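Acyl-coa oxidase (Arabidopsis thaliana, PDB 1W07) oxidises medium- and long-chain acyl-CoAs to 2-trans-enoyl-CoAs with FAD and molecular oxygen, releasing hydrogen peroxide in peroxisomal beta-oxidation. Local coordinates at residues A491-V496 with L572-I577; E485-R490 with I558-L563; D36-L41 with E83-R88; R40-D45 with H91-P96. The protein carries 1 engineered substitution. All coordinates share one frame; numbering follows the deposited sequence.

Contact 1: residues A491-V496 with L572-I577; sequences ALRMAV and LSTNCI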
loop_
_atom_site.group_PDB
_atom_site.type_symbol
_atom_site.label_atom_id
_atom_site.label_comp_id
_atom_site.label_asym_id
_atom_site.label_seq_id
_atom_site.Cartn_x
_atom_site.Cartn_y
_atom_site.Cartn_z
ATOM N N ALA B 491 -10.809 1.577 -25.722
ATOM C CA ALA B 491 -10.937 2.921 -25.165
ATOM C C ALA B 491 -12.084 3.689 -25.819
ATOM O O ALA B 491 -12.929 4.268 -25.136
ATOM C CB ALA B 491 -9.640 3.686 -25.350
ATOM N N LEU B 492 -12.103 3.696 -27.149
ATOM C CA LEU B 492 -13.144 4.391 -27.899
ATOM C C LEU B 492 -14.518 3.833 -27.545
ATOM O O LEU B 492 -15.464 4.583 -27.341
ATOM C CB LEU B 492 -12.900 4.244 -29.406
ATOM C CG LEU B 492 -13.958 4.852 -30.343
ATOM C CD1 LEU B 492 -14.118 6.336 -30.070
ATOM C CD2 LEU B 492 -13.527 4.635 -31.779
ATOM N N ARG B 493 -14.610 2.510 -27.484
ATOM C CA ARG B 493 -15.849 1.835 -27.155
ATOM C C ARG B 493 -16.383 2.283 -25.795
ATOM O O ARG B 493 -17.567 2.598 -25.652
ATOM C CB ARG B 493 -15.624 0.323 -27.163
ATOM C CG ARG B 493 -16.750 -0.499 -26.563
ATOM C CD ARG B 493 -18.006 -0.447 -27.400
ATOM N NE ARG B 493 -18.445 -1.790 -27.792
ATOM C CZ ARG B 493 -19.586 -2.040 -28.422
ATOM N NH1 ARG B 493 -20.397 -1.039 -28.734
ATOM N NH2 ARG B 493 -19.910 -3.283 -28.750
ATOM N N MET B 494 -15.509 2.303 -24.796
ATOM C CA MET B 494 -15.901 2.723 -23.456
ATOM C C MET B 494 -16.351 4.181 -23.434
ATOM O O MET B 494 -17.323 4.523 -22.776
ATOM C CB MET B 494 -14.735 2.516 -22.469
ATOM C CG MET B 494 -14.395 1.046 -22.239
ATOM S SD MET B 494 -12.893 0.732 -21.266
ATOM C CE MET B 494 -13.503 0.889 -19.604
ATOM N N ALA B 495 -15.641 5.035 -24.157
ATOM C CA ALA B 495 -15.974 6.457 -24.205
ATOM C C ALA B 495 -17.310 6.692 -24.917
ATOM O O ALA B 495 -18.155 7.451 -24.432
ATOM C CB ALA B 495 -14.880 7.220 -24.907
ATOM N N VAL B 496 -17.500 6.043 -26.063
ATOM C CA VAL B 496 -18.737 6.189 -26.813
ATOM C C VAL B 496 -19.924 5.701 -25.990
ATOM O O VAL B 496 -21.007 6.271 -26.048
ATOM C CB VAL B 496 -18.677 5.407 -28.142
ATOM C CG1 VAL B 496 -20.043 5.422 -28.817
ATOM C CG2 VAL B 496 -17.631 6.031 -29.050
ATOM N N LEU B 572 -13.268 -7.726 -24.076
ATOM C CA LEU B 572 -14.275 -8.691 -24.508
ATOM C C LEU B 572 -15.633 -8.046 -24.791
ATOM O O LEU B 572 -16.457 -8.614 -25.510
ATOM C CB LEU B 572 -14.444 -9.799 -23.467
ATOM C CG LEU B 572 -13.308 -10.816 -23.372
ATOM C CD1 LEU B 572 -13.645 -11.869 -22.322
ATOM C CD2 LEU B 572 -13.081 -11.460 -24.739
ATOM N N SER B 573 -15.871 -6.867 -24.230
ATOM C CA SER B 573 -17.135 -6.177 -24.459
ATOM C C SER B 573 -17.217 -5.574 -25.861
ATOM O O SER B 573 -18.308 -5.300 -26.359
ATOM C CB SER B 573 -17.326 -5.065 -23.430
ATOM O OG SER B 573 -17.495 -5.596 -22.129
ATOM N N THR B 574 -16.066 -5.375 -26.497
ATOM C CA THR B 574 -16.019 -4.780 -27.834
ATOM C C THR B 574 -16.353 -5.753 -28.957
ATOM O O THR B 574 -16.655 -5.334 -30.076
ATOM C CB THR B 574 -14.621 -4.171 -28.136
ATOM O OG1 THR B 574 -13.653 -5.225 -28.239
ATOM C CG2 THR B 574 -14.209 -3.198 -27.032
ATOM N N ASN B 575 -16.303 -7.047 -28.656
ATOM C CA ASN B 575 -16.585 -8.089 -29.640
ATOM C C ASN B 575 -15.516 -8.095 -30.727
ATOM O O ASN B 575 -15.626 -8.808 -31.724
ATOM C CB ASN B 575 -17.972 -7.896 -30.261
ATOM C CG ASN B 575 -19.085 -7.953 -29.229
ATOM O OD1 ASN B 575 -19.176 -8.908 -28.453
ATOM N ND2 ASN B 575 -19.938 -6.935 -29.217
ATOM N N CYS B 576 -14.478 -7.294 -30.526
ATOM C CA CYS B 576 -13.365 -7.208 -31.466
ATOM C C CYS B 576 -12.318 -8.234 -31.009
ATOM O O CYS B 576 -11.386 -8.562 -31.738
ATOM C CB CYS B 576 -12.816 -5.777 -31.450
ATOM S SG CYS B 576 -11.355 -5.375 -32.468
ATOM N N ILE B 577 -12.504 -8.741 -29.792
ATOM C CA ILE B 577 -11.630 -9.753 -29.196
ATOM C C ILE B 577 -12.513 -10.857 -28.629
ATOM O O ILE B 577 -13.473 -10.581 -27.918
ATOM C CB ILE B 577 -10.782 -9.169 -28.041
ATOM C CG1 ILE B 577 -9.762 -8.180 -28.593
ATOM C CG2 ILE B 577 -10.064 -10.287 -27.294
ATOM C CD1 ILE B 577 -8.936 -7.506 -27.529
#
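Arg493 of helix 480-503 meets Thr574 mainly through carbon. The methyl CG2 of Thr574 lies 3.7 Å from CG of Arg493 and almost as close to its CB, the two side chains sliding past each other in opposite directions. The arginine leaves its helix with CG anti to the backbone N (chi1 168°), then bends at chi2 and chi3, which carries the guanidinium along the turn of 572-577.

The polar approaches are not bonds. NH2 of Arg493 stands 3.5 Å from the carbonyl O of Ser573, oblique to the guanidinium plane. At the edge of that plane ND2 of Asn575 comes to 3.7 Å from NH2 of Arg493, two N-H groups side by side, the amide turned 75° from the guanidinium.

Within the turn, Thr574 OG1 is hydrogen-bonded to Phe571 O and probably accepts from Cys576 N, whose place is less certain, as in an ST turn; this fits with the methyl facing the arginine. Asn575, with positive phi, leaves the helical path after helix 568-572. Cys576 is disulfide-bonded to Cys467, and Leu572 and Ser573 pack on Ser573 and Leu572 of the second subunit. The contact sets helix 480-503 against the loop between helices 568-572 and 579-596.

Contact 2: residues E485-R490 with I558-L563; sequences EAFEAR and IYALYL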
loop_
_atom_site.group_PDB
_atom_site.type_symbol
_atom_site.label_atom_id
_atom_site.label_comp_id
_atom_site.label_asym_id
_atom_site.label_seq_id
_atom_site.Cartn_x
_atom_site.Cartn_y
_atom_site.Cartn_z
ATOM N N GLU B 485 -4.813 -1.602 -32.229
ATOM C CA GLU B 485 -6.215 -1.699 -32.619
ATOM C C GLU B 485 -7.060 -2.122 -31.429
ATOM O O GLU B 485 -8.109 -1.541 -31.161
ATOM C CB GLU B 485 -6.386 -2.711 -33.754
ATOM C CG GLU B 485 -7.830 -2.909 -34.180
ATOM C CD GLU B 485 -7.982 -3.990 -35.230
ATOM O OE1 GLU B 485 -7.581 -5.146 -34.964
ATOM O OE2 GLU B 485 -8.507 -3.684 -36.320
ATOM N N ALA B 486 -6.600 -3.142 -30.718
ATOM C CA ALA B 486 -7.322 -3.630 -29.550
ATOM C C ALA B 486 -7.496 -2.545 -28.487
ATOM O O ALA B 486 -8.603 -2.347 -27.984
ATOM C CB ALA B 486 -6.598 -4.813 -28.956
ATOM N N PHE B 487 -6.415 -1.846 -28.135
ATOM C CA PHE B 487 -6.494 -0.789 -27.116
ATOM C C PHE B 487 -7.287 0.443 -27.567
ATOM O O PHE B 487 -7.984 1.058 -26.763
ATOM C CB PHE B 487 -5.094 -0.353 -26.671
ATOM C CG PHE B 487 -4.495 -1.230 -25.602
ATOM C CD1 PHE B 487 -4.055 -2.517 -25.897
ATOM C CD2 PHE B 487 -4.397 -0.774 -24.291
ATOM C CE1 PHE B 487 -3.531 -3.337 -24.903
ATOM C CE2 PHE B 487 -3.873 -1.580 -23.289
ATOM C CZ PHE B 487 -3.441 -2.868 -23.597
ATOM N N GLU B 488 -7.174 0.812 -28.840
ATOM C CA GLU B 488 -7.907 1.972 -29.350
ATOM C C GLU B 488 -9.399 1.662 -29.343
ATOM O O GLU B 488 -10.206 2.467 -28.889
ATOM C CB GLU B 488 -7.450 2.337 -30.768
ATOM C CG GLU B 488 -5.991 2.759 -30.876
ATOM C CD GLU B 488 -5.598 3.140 -32.290
ATOM O OE1 GLU B 488 -6.187 2.580 -33.235
ATOM O OE2 GLU B 488 -4.689 3.979 -32.459
ATOM N N ALA B 489 -9.760 0.484 -29.835
ATOM C CA ALA B 489 -11.158 0.070 -29.859
ATOM C C ALA B 489 -11.747 0.010 -28.451
ATOM O O ALA B 489 -12.842 0.508 -28.196
ATOM C CB ALA B 489 -11.284 -1.292 -30.523
ATOM N N ARG B 490 -11.016 -0.607 -27.535
ATOM C CA ARG B 490 -11.468 -0.728 -26.158
ATOM C C ARG B 490 -11.722 0.637 -25.507
ATOM O O ARG B 490 -12.736 0.836 -24.835
ATOM C CB ARG B 490 -10.436 -1.533 -25.358
ATOM C CG ARG B 490 -10.639 -1.511 -23.860
ATOM C CD ARG B 490 -9.520 -0.732 -23.189
ATOM N NE ARG B 490 -9.590 -0.802 -21.722
ATOM C CZ ARG B 490 -8.543 -0.583 -20.930
ATOM N NH1 ARG B 490 -7.358 -0.293 -21.463
ATOM N NH2 ARG B 490 -8.674 -0.657 -19.618
ATOM N N ILE B 558 4.743 -7.187 -22.824
ATOM C CA ILE B 558 4.380 -7.696 -21.503
ATOM C C ILE B 558 3.465 -6.634 -20.884
ATOM O O ILE B 558 2.430 -6.956 -20.309
ATOM C CB ILE B 558 5.617 -7.859 -20.562
ATOM C CG1 ILE B 558 6.344 -9.173 -20.860
ATOM C CG2 ILE B 558 5.166 -7.782 -19.083
ATOM C CD1 ILE B 558 7.607 -9.383 -20.028
ATOM N N TYR B 559 3.853 -5.367 -20.998
ATOM C CA TYR B 559 3.047 -4.271 -20.445
ATOM C C TYR B 559 1.630 -4.296 -21.059
ATOM O O TYR B 559 0.620 -4.334 -20.347
ATOM C CB TYR B 559 3.739 -2.920 -20.730
ATOM C CG TYR B 559 3.005 -1.694 -20.199
ATOM C CD1 TYR B 559 2.889 -1.446 -18.823
ATOM C CD2 TYR B 559 2.357 -0.828 -21.070
ATOM C CE1 TYR B 559 2.124 -0.358 -18.334
ATOM C CE2 TYR B 559 1.593 0.246 -20.602
ATOM C CZ TYR B 559 1.476 0.481 -19.252
ATOM O OH TYR B 559 0.716 1.560 -18.838
ATOM N N ALA B 560 1.568 -4.308 -22.386
ATOM C CA ALA B 560 0.299 -4.320 -23.098
ATOM C C ALA B 560 -0.552 -5.555 -22.807
ATOM O O ALA B 560 -1.729 -5.443 -22.454
ATOM C CB ALA B 560 0.547 -4.193 -24.599
ATOM N N LEU B 561 0.037 -6.735 -22.947
ATOM C CA LEU B 561 -0.698 -7.971 -22.712
ATOM C C LEU B 561 -1.113 -8.128 -21.258
ATOM O O LEU B 561 -2.127 -8.763 -20.967
ATOM C CB LEU B 561 0.133 -9.178 -23.151
ATOM C CG LEU B 561 0.497 -9.228 -24.640
ATOM C CD1 LEU B 561 1.299 -10.492 -24.947
ATOM C CD2 LEU B 561 -0.782 -9.189 -25.460
ATOM N N TYR B 562 -0.335 -7.557 -20.339
ATOM C CA TYR B 562 -0.681 -7.633 -18.927
ATOM C C TYR B 562 -1.928 -6.800 -18.664
ATOM O O TYR B 562 -2.833 -7.230 -17.949
ATOM C CB TYR B 562 0.467 -7.110 -18.059
ATOM C CG TYR B 562 0.101 -7.080 -16.598
ATOM C CD1 TYR B 562 -0.022 -8.264 -15.876
ATOM C CD2 TYR B 562 -0.161 -5.876 -15.947
ATOM C CE1 TYR B 562 -0.398 -8.256 -14.545
ATOM C CE2 TYR B 562 -0.534 -5.853 -14.606
ATOM C CZ TYR B 562 -0.651 -7.050 -13.916
ATOM O OH TYR B 562 -1.031 -7.062 -12.593
ATOM N N LEU B 563 -1.971 -5.601 -19.237
ATOM C CA LEU B 563 -3.126 -4.720 -19.050
ATOM C C LEU B 563 -4.351 -5.309 -19.744
ATOM O O LEU B 563 -5.471 -5.210 -19.238
ATOM C CB LEU B 563 -2.835 -3.321 -19.603
ATOM C CG LEU B 563 -1.853 -2.417 -18.828
ATOM C CD1 LEU B 563 -1.723 -1.075 -19.544
ATOM C CD2 LEU B 563 -2.353 -2.204 -17.403
#
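Phe487 reaches across from helix 485-490 and meets helix 558-563 with the edge of its ring. The polar part of the approach is made to a backbone carbonyl: CZ of Phe487 lies 3.3 Å from O of Ala560, which sits in the plane of the ring, so the weakly positive C-H rim faces the oxygen. With CG anti to its own carbonyl carbon (chi1 -84°), the ring extends across the gap between the helices, whose nearest CA atoms, those of Phe487 and Ala560, are 8.6 Å apart.

Two apolar touches accompany it. CE1 of Phe487 comes to 4.2 Å from CB of Ala560, and CZ of Phe487 to 4.1 Å from CB of Leu563, the latter near the ring plane. Both helices, 480-503 and 548-566, belong to the all-helical C-terminal part of the acyl-CoA oxidase fold, where the small side chain of Ala560 probably lets the ring come close to the main chain. Replacing Phe487 with an alanine is likely to open a gap between the two helices and leave Ala560 and Leu563 without this neighbour.

Other aromatic and apolar groups complete the ring's surroundings: Phe571 stacks with Phe487 edge-to-face, and Leu529 of helix 516-538 packs on it. Nearby, Arg490 forms a salt bridge with Asp570.

Contact 3: residues D36-L41 with E83-R88; sequences DRIARL and EEEAGR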
loop_
_atom_site.group_PDB
_atom_site.type_symbol
_atom_site.label_atom_id
_atom_site.label_comp_id
_atom_site.label_asym_id
_atom_site.label_seq_id
_atom_site.Cartn_x
_atom_site.Cartn_y
_atom_site.Cartn_z
ATOM N N ASP B 36 25.976 9.334 -13.499
ATOM C CA ASP B 36 26.858 8.340 -12.920
ATOM C C ASP B 36 27.912 9.011 -12.046
ATOM O O ASP B 36 28.205 8.540 -10.950
ATOM C CB ASP B 36 27.508 7.515 -14.038
ATOM C CG ASP B 36 28.467 6.473 -13.514
ATOM O OD1 ASP B 36 29.689 6.645 -13.712
ATOM O OD2 ASP B 36 28.015 5.475 -12.904
ATOM N N ARG B 37 28.455 10.123 -12.527
ATOM C CA ARG B 37 29.481 10.866 -11.805
ATOM C C ARG B 37 28.951 11.458 -10.499
ATOM O O ARG B 37 29.533 11.265 -9.437
ATOM C CB ARG B 37 30.012 11.998 -12.683
ATOM C CG ARG B 37 31.234 12.709 -12.125
ATOM C CD ARG B 37 31.327 14.112 -12.702
ATOM N NE ARG B 37 31.105 14.121 -14.146
ATOM C CZ ARG B 37 30.332 15.004 -14.771
ATOM N NH1 ARG B 37 29.706 15.948 -14.077
ATOM N NH2 ARG B 37 30.182 14.947 -16.087
ATOM N N ILE B 38 27.847 12.188 -10.588
ATOM C CA ILE B 38 27.262 12.810 -9.410
ATOM C C ILE B 38 26.787 11.755 -8.414
ATOM O O ILE B 38 26.900 11.945 -7.200
ATOM C CB ILE B 38 26.083 13.722 -9.790
ATOM C CG1 ILE B 38 26.555 14.789 -10.779
ATOM C CG2 ILE B 38 25.520 14.387 -8.545
ATOM C CD1 ILE B 38 27.648 15.704 -10.235
ATOM N N ALA B 39 26.265 10.645 -8.927
ATOM C CA ALA B 39 25.782 9.570 -8.070
ATOM C C ALA B 39 26.911 9.067 -7.182
ATOM O O ALA B 39 26.731 8.910 -5.970
ATOM C CB ALA B 39 25.221 8.420 -8.919
ATOM N N ARG B 40 28.078 8.827 -7.776
ATOM C CA ARG B 40 29.227 8.339 -7.015
ATOM C C ARG B 40 29.721 9.399 -6.039
ATOM O O ARG B 40 30.151 9.081 -4.932
ATOM C CB ARG B 40 30.353 7.920 -7.970
ATOM C CG ARG B 40 30.058 6.627 -8.718
ATOM C CD ARG B 40 30.554 6.676 -10.153
ATOM N NE ARG B 40 32.008 6.781 -10.253
ATOM C CZ ARG B 40 32.837 5.752 -10.104
ATOM N NH1 ARG B 40 32.352 4.539 -9.855
ATOM N NH2 ARG B 40 34.147 5.930 -10.210
ATOM N N LEU B 41 29.634 10.658 -6.450
ATOM C CA LEU B 41 30.061 11.772 -5.611
ATOM C C LEU B 41 29.231 11.842 -4.323
ATOM O O LEU B 41 29.758 12.123 -3.246
ATOM C CB LEU B 41 29.911 13.079 -6.380
ATOM C CG LEU B 41 30.344 14.335 -5.634
ATOM C CD1 LEU B 41 31.852 14.300 -5.421
ATOM C CD2 LEU B 41 29.941 15.565 -6.424
ATOM N N GLU B 83 23.856 23.869 -13.356
ATOM C CA GLU B 83 22.499 23.623 -12.894
ATOM C C GLU B 83 22.097 22.160 -13.018
ATOM O O GLU B 83 21.447 21.617 -12.126
ATOM C CB GLU B 83 21.509 24.500 -13.657
ATOM C CG GLU B 83 20.103 24.480 -13.078
ATOM C CD GLU B 83 19.172 25.424 -13.801
ATOM O OE1 GLU B 83 18.910 25.193 -14.999
ATOM O OE2 GLU B 83 18.706 26.403 -13.176
ATOM N N GLU B 84 22.487 21.521 -14.116
ATOM C CA GLU B 84 22.154 20.120 -14.327
ATOM C C GLU B 84 22.765 19.258 -13.229
ATOM O O GLU B 84 22.073 18.464 -12.588
ATOM C CB GLU B 84 22.660 19.660 -15.696
ATOM C CG GLU B 84 22.369 18.204 -16.015
ATOM C CD GLU B 84 22.840 17.798 -17.395
ATOM O OE1 GLU B 84 24.064 17.818 -17.651
ATOM O OE2 GLU B 84 21.977 17.458 -18.232
ATOM N N GLU B 85 24.063 19.428 -13.003
ATOM C CA GLU B 85 24.764 18.660 -11.983
ATOM C C GLU B 85 24.164 18.895 -10.603
ATOM O O GLU B 85 24.011 17.959 -9.829
ATOM C CB GLU B 85 26.253 19.023 -11.976
ATOM C CG GLU B 85 26.943 18.783 -13.305
ATOM C CD GLU B 85 28.334 19.396 -13.357
ATOM O OE1 GLU B 85 29.324 18.639 -13.340
ATOM O OE2 GLU B 85 28.423 20.638 -13.405
ATOM N N ALA B 86 23.831 20.145 -10.296
ATOM C CA ALA B 86 23.241 20.476 -9.004
ATOM C C ALA B 86 21.929 19.707 -8.815
ATOM O O ALA B 86 21.646 19.196 -7.725
ATOM C CB ALA B 86 22.996 21.978 -8.903
ATOM N N GLY B 87 21.133 19.627 -9.878
ATOM C CA GLY B 87 19.876 18.895 -9.821
ATOM C C GLY B 87 20.133 17.422 -9.549
ATOM O O GLY B 87 19.463 16.809 -8.713
ATOM N N ARG B 88 21.111 16.845 -10.241
ATOM C CA ARG B 88 21.438 15.442 -10.022
ATOM C C ARG B 88 21.971 15.209 -8.613
ATOM O O ARG B 88 21.790 14.137 -8.045
ATOM C CB ARG B 88 22.466 14.954 -11.048
ATOM C CG ARG B 88 21.934 14.803 -12.462
ATOM C CD ARG B 88 20.676 13.930 -12.511
ATOM N NE ARG B 88 19.470 14.697 -12.201
ATOM C CZ ARG B 88 18.263 14.157 -12.018
ATOM N NH1 ARG B 88 18.092 12.839 -12.114
ATOM N NH2 ARG B 88 17.222 14.935 -11.751
#
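Ile38 of helix 36-41 points at helix 83-88 and fills the buried centre of the crossing. Its CG2, anti to the backbone N, comes to 3.6 Å from the backbone C of Arg88 and 4.0 Å from CB of Arg88. The other branch turns along the partner helix, with CD1 of Ile38 lying 4.0 Å from CB of Glu85. Isoleucine therefore straddles one turn of the opposite helix, crossing the side chains of Glu85 and Arg88 at about a right angle. A glycine in place of Ile38 would probably leave a gap between the helices and free the aliphatic stems of Glu85 and Arg88 to shift.

Beside this apolar centre a salt bridge joins NH1 of Arg37 to OE1 of Glu85 at 2.8 Å. The oxygen comes at the edge of the guanidinium, and the carboxylate plane stands 86° from it; OE1 is the oxygen that pairs with Arg37. The arginine gets there by bending at chi3 (-46°).

The carboxylate is held from behind as well, since Glu85 OE2 accepts from the backbone N of Asn82, just ahead of helix 83-93; this bond probably limits its rotation and steadies OE1 for the arginine. Arg88 offers its CB to Ile38 while its guanidinium end leads away.

The axes of the two segments come within 9.6 Å and cross at -47°. Val34 of helix 29-43 packs on Glu84 and Glu85, and Leu89 of helix 83-93 on Ile38, extending the seam between these two helices of the N-terminal region.

Contact 4: residues R40-D45 with H91-P96; sequences RLVASD and HFIDQP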
loop_
_atom_site.group_PDB
_atom_site.type_symbol
_atom_site.label_atom_id
_atom_site.label_comp_id
_atom_site.label_asym_id
_atom_site.label_seq_id
_atom_site.Cartn_x
_atom_site.Cartn_y
_atom_site.Cartn_z
ATOM N N ARG B 40 28.078 8.827 -7.776
ATOM C CA ARG B 40 29.227 8.339 -7.015
ATOM C C ARG B 40 29.721 9.399 -6.039
ATOM O O ARG B 40 30.151 9.081 -4.932
ATOM C CB ARG B 40 30.353 7.920 -7.970
ATOM C CG ARG B 40 30.058 6.627 -8.718
ATOM C CD ARG B 40 30.554 6.676 -10.153
ATOM N NE ARG B 40 32.008 6.781 -10.253
ATOM C CZ ARG B 40 32.837 5.752 -10.104
ATOM N NH1 ARG B 40 32.352 4.539 -9.855
ATOM N NH2 ARG B 40 34.147 5.930 -10.210
ATOM N N LEU B 41 29.634 10.658 -6.450
ATOM C CA LEU B 41 30.061 11.772 -5.611
ATOM C C LEU B 41 29.231 11.842 -4.323
ATOM O O LEU B 41 29.758 12.123 -3.246
ATOM C CB LEU B 41 29.911 13.079 -6.380
ATOM C CG LEU B 41 30.344 14.335 -5.634
ATOM C CD1 LEU B 41 31.852 14.300 -5.421
ATOM C CD2 LEU B 41 29.941 15.565 -6.424
ATOM N N VAL B 42 27.928 11.590 -4.434
ATOM C CA VAL B 42 27.058 11.634 -3.266
ATOM C C VAL B 42 27.282 10.423 -2.371
ATOM O O VAL B 42 27.391 10.557 -1.152
ATOM C CB VAL B 42 25.559 11.702 -3.676
ATOM C CG1 VAL B 42 24.663 11.572 -2.438
ATOM C CG2 VAL B 42 25.277 13.018 -4.363
ATOM N N ALA B 43 27.352 9.243 -2.983
ATOM C CA ALA B 43 27.534 8.004 -2.237
ATOM C C ALA B 43 28.797 7.984 -1.387
ATOM O O ALA B 43 28.810 7.439 -0.285
ATOM C CB ALA B 43 27.528 6.815 -3.199
ATOM N N SER B 44 29.859 8.582 -1.903
ATOM C CA SER B 44 31.129 8.615 -1.196
ATOM C C SER B 44 31.228 9.678 -0.098
ATOM O O SER B 44 32.190 9.671 0.663
ATOM C CB SER B 44 32.265 8.813 -2.205
ATOM O OG SER B 44 32.129 10.062 -2.870
ATOM N N ASP B 45 30.252 10.577 0.001
ATOM C CA ASP B 45 30.288 11.651 1.018
ATOM C C ASP B 45 29.576 11.238 2.313
ATOM O O ASP B 45 28.377 10.982 2.318
ATOM C CB ASP B 45 29.645 12.927 0.465
ATOM C CG ASP B 45 30.006 14.178 1.269
ATOM O OD1 ASP B 45 30.148 14.088 2.509
ATOM O OD2 ASP B 45 30.120 15.266 0.658
ATOM N N HIS B 91 19.075 15.102 -6.339
ATOM C CA HIS B 91 18.374 13.874 -6.674
ATOM C C HIS B 91 18.967 12.685 -5.927
ATOM O O HIS B 91 18.232 11.895 -5.317
ATOM C CB HIS B 91 18.445 13.633 -8.182
ATOM C CG HIS B 91 17.953 12.286 -8.610
ATOM N ND1 HIS B 91 16.622 11.933 -8.580
ATOM C CD2 HIS B 91 18.621 11.197 -9.062
ATOM C CE1 HIS B 91 16.487 10.687 -9.001
ATOM N NE2 HIS B 91 17.687 10.215 -9.297
ATOM N N PHE B 92 20.290 12.538 -5.965
ATOM C CA PHE B 92 20.891 11.408 -5.273
ATOM C C PHE B 92 20.996 11.548 -3.749
ATOM O O PHE B 92 21.065 10.547 -3.047
ATOM C CB PHE B 92 22.235 11.059 -5.914
ATOM C CG PHE B 92 22.098 10.501 -7.307
ATOM C CD1 PHE B 92 22.463 11.257 -8.417
ATOM C CD2 PHE B 92 21.572 9.228 -7.507
ATOM C CE1 PHE B 92 22.306 10.757 -9.708
ATOM C CE2 PHE B 92 21.410 8.716 -8.796
ATOM C CZ PHE B 92 21.776 9.480 -9.895
ATOM N N ILE B 93 20.981 12.773 -3.239
ATOM C CA ILE B 93 21.006 12.984 -1.789
ATOM C C ILE B 93 19.733 12.288 -1.262
ATOM O O ILE B 93 19.686 11.813 -0.120
ATOM C CB ILE B 93 21.005 14.499 -1.447
ATOM C CG1 ILE B 93 22.376 15.096 -1.789
ATOM C CG2 ILE B 93 20.664 14.721 0.024
ATOM C CD1 ILE B 93 22.465 16.609 -1.571
ATOM N N ASP B 94 18.707 12.252 -2.116
ATOM C CA ASP B 94 17.462 11.550 -1.840
ATOM C C ASP B 94 16.798 11.863 -0.500
ATOM O O ASP B 94 16.444 10.959 0.258
ATOM C CB ASP B 94 17.760 10.055 -1.947
ATOM C CG ASP B 94 16.511 9.208 -1.999
ATOM O OD1 ASP B 94 16.541 8.093 -1.445
ATOM O OD2 ASP B 94 15.516 9.643 -2.612
ATOM N N GLN B 95 16.628 13.144 -0.192
ATOM C CA GLN B 95 16.009 13.489 1.075
ATOM C C GLN B 95 15.092 14.693 0.961
ATOM O O GLN B 95 15.543 15.820 0.797
ATOM C CB GLN B 95 17.093 13.727 2.134
ATOM C CG GLN B 95 16.542 13.906 3.553
ATOM C CD GLN B 95 17.486 13.381 4.620
ATOM O OE1 GLN B 95 18.044 12.289 4.488
ATOM N NE2 GLN B 95 17.651 14.141 5.696
ATOM N N PRO B 96 13.773 14.461 1.034
ATOM C CA PRO B 96 12.774 15.529 0.938
ATOM C C PRO B 96 13.172 16.698 1.841
ATOM O O PRO B 96 13.406 16.510 3.040
ATOM C CB PRO B 96 11.498 14.837 1.404
ATOM C CG PRO B 96 11.693 13.430 0.870
ATOM C CD PRO B 96 13.126 13.146 1.241
#
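This is a buried, apolar contact between the C-terminal ends of helices 29-43 and 83-93 in the N-terminal helical region of the oxidase, carried by Val42 against Phe92 and Ile93. The nearest CA atoms are those of Val42 and Ile93, 6.4 Å apart, close enough for the valine methyls to rest on main chain as well as side chain.

The two methyls of Val42 have different tasks: CG2 meets the Phe92 side chain, while CG1 rests on the Phe92-Ile93 backbone and the Ile93 side chain. CG2 of Val42 touches Phe92 at the stem rather than at the ring, 3.9 Å from its CB, the two side chains crossing at about a right angle. CG1 of Val42, anti to the backbone N (chi1 173°), lies 3.8 Å from O of Phe92 and 4.0 Å from N of Ile93. It also faces CG1 of Ile93, 4.3 Å away.

The ring of Phe92 leads off from this point. The edge of the His91 imidazole is turned to one face of it, CD2 of His91 standing 3.5 Å above the centre of the Phe92 ring. Tyr613 packs edge-to-face with Phe92, Phe48 touches both Val42 and Ile93, and Ala72 of helix 58-78 lies against Ile93.

Charge is kept to the margin. Past the helix end Asp94 takes positive phi, and its OD1 forms salt bridges with Arg298 and Lys50. The two segments themselves meet through methyl and methylene groups and backbone atoms, so cohesion probably comes from close fit and exclusion of water.

From the N terminus, helix 29-43 opens contacts 3 and 4, which close on helix 83-93, contact 4 at its C-terminal end and the loop beyond. They share Arg40 and Leu41, and contact 4 is shifted toward the C terminus at both ends, so the loops overlap without nesting; Ala39 CB touches Phe92 CZ (3.7 Å) between them. The chain then runs through the middle domain and the C-alpha1 domain before helix 480-503 starts contacts 2 and 1 in turn. Their segments alternate, so these loops cross: 485-490 closes on 558-563, 491-496 on 572-577. Thr574 CG2 packs 3.8 Å from Arg490 CA. The centres of contacts 1 and 3 lie about 47 Å apart.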